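Serine acetyltransferase 1, putative (Entamoeba histolytica, PDB 7BW9) probably catalyses the acetylation of serine to O-acetylserine, a step of cysteine biosynthesis, and is captured here with cysteine bound. Local coordinates at residues S75-A78 with L84-K87. Sequence-based numbering, arbitrary orientation.
Sequences SIEA and LAEK
Ile-76 and Ala-85 pack against each other, each with its CB directed at the opposing helix. The CG2 methyl of Ile-76 does most of the touching. It lies against the backbone of Ala-85, 3.6 Å from the CA of that residue. Ala-85 CB is 3.8 Å from the same Ile-76 methyl. A chi1 of -65° turns this methyl, anti to the Ile-76 backbone N, onto Ala-85. Tyr-150 of helix 148-162 and Asp-147 also pack on Ile-76. The small Ala-85 side chain lets the backbones come close, with Ile-76 CA and Ala-85 CA 5.3 Å apart. The contact lies in a helical hairpin, where helix 58-79 turns through a short connection into helix 82-94. The two segments pack on the two sides of the turn, close to it. The hairpin belongs to the helical part of the chain, apart from the left-handed beta-helix. At the turn, the Asn-81 side chain accepts a hydrogen bond from Leu-84 N. Glu-77 comes past the Ala-85 methyl with its aliphatic part, Glu-77 CG being 3.8 Å from Ala-85 CB. Its chain runs on extended, and the carboxylate ends farther from the methyl than CG. Leu-84 adds a looser touch from its CD2 branch, 4.4 Å from Ile-76 CG2. Gln-73, about one turn before Ile-76 and Glu-77 on helix 58-79, also packs against Ala-85.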
loop_
_atom_site.group_PDB
_atom_site.type_symbol
_atom_site.label_atom_id
_atom_site.label_comp_id
_atom_site.label_asym_id
_atom_site.label_seq_id
_atom_site.Cartn_x
_atom_site.Cartn_y
_atom_site.Cartn_z
ATOM N N SER A 75 9.916 21.919 -7.977
ATOM C CA SER A 75 8.531 21.576 -7.670
ATOM C C SER A 75 7.854 22.672 -6.859
ATOM O O SER A 75 6.668 22.959 -7.069
ATOM C CB SER A 75 8.465 20.242 -6.932
ATOM O OG SER A 75 9.289 19.285 -7.571
ATOM N N ILE A 76 8.577 23.283 -5.915
ATOM C CA ILE A 76 7.960 24.318 -5.088
ATOM C C ILE A 76 7.640 25.550 -5.931
ATOM O O ILE A 76 6.556 26.136 -5.805
ATOM C CB ILE A 76 8.851 24.659 -3.876
ATOM C CG1 ILE A 76 8.972 23.444 -2.948
ATOM C CG2 ILE A 76 8.271 25.833 -3.099
ATOM C CD1 ILE A 76 9.979 23.623 -1.842
ATOM N N GLU A 77 8.559 25.934 -6.831
ATOM C CA GLU A 77 8.302 27.024 -7.770
ATOM C C GLU A 77 7.017 26.805 -8.544
ATOM O O GLU A 77 6.225 27.737 -8.722
ATOM C CB GLU A 77 9.451 27.156 -8.765
ATOM C CG GLU A 77 10.703 27.769 -8.219
ATOM C CD GLU A 77 11.652 28.205 -9.319
ATOM O OE1 GLU A 77 11.184 28.467 -10.453
ATOM O OE2 GLU A 77 12.869 28.259 -9.049
ATOM N N ALA A 78 6.806 25.579 -9.036
ATOM C CA ALA A 78 5.620 25.296 -9.834
ATOM C C ALA A 78 4.353 25.611 -9.057
ATOM O O ALA A 78 3.408 26.191 -9.605
ATOM C CB ALA A 78 5.633 23.837 -10.296
ATOM N N LEU A 84 9.932 31.684 -2.334
ATOM C CA LEU A 84 9.549 30.691 -1.335
ATOM C C LEU A 84 10.352 29.406 -1.504
ATOM O O LEU A 84 10.794 28.804 -0.517
ATOM C CB LEU A 84 8.049 30.409 -1.430
ATOM C CG LEU A 84 7.546 29.353 -0.437
ATOM C CD1 LEU A 84 7.625 29.893 0.982
ATOM C CD2 LEU A 84 6.129 28.890 -0.737
ATOM N N ALA A 85 10.562 28.976 -2.750
ATOM C CA ALA A 85 11.358 27.777 -2.999
ATOM C C ALA A 85 12.760 27.909 -2.409
ATOM O O ALA A 85 13.231 27.010 -1.698
ATOM C CB ALA A 85 11.411 27.501 -4.500
ATOM N N GLU A 86 13.433 29.040 -2.670
ATOM C CA GLU A 86 14.758 29.284 -2.094
ATOM C C GLU A 86 14.721 29.264 -0.569
ATOM O O GLU A 86 15.618 28.708 0.078
ATOM C CB GLU A 86 15.304 30.634 -2.576
ATOM C CG GLU A 86 15.969 30.624 -3.944
ATOM C CD GLU A 86 17.139 31.609 -4.038
ATOM O OE1 GLU A 86 17.103 32.658 -3.349
ATOM O OE2 GLU A 86 18.096 31.327 -4.797
ATOM N N LYS A 87 13.714 29.901 0.023
ATOM C CA LYS A 87 13.586 29.904 1.480
ATOM C C LYS A 87 13.472 28.480 2.018
ATOM O O LYS A 87 14.180 28.099 2.962
ATOM C CB LYS A 87 12.375 30.751 1.881
ATOM C CG LYS A 87 11.990 30.704 3.348
ATOM C CD LYS A 87 10.769 31.594 3.599
ATOM C CE LYS A 87 10.089 31.284 4.936
ATOM N NZ LYS A 87 11.024 31.462 6.089
#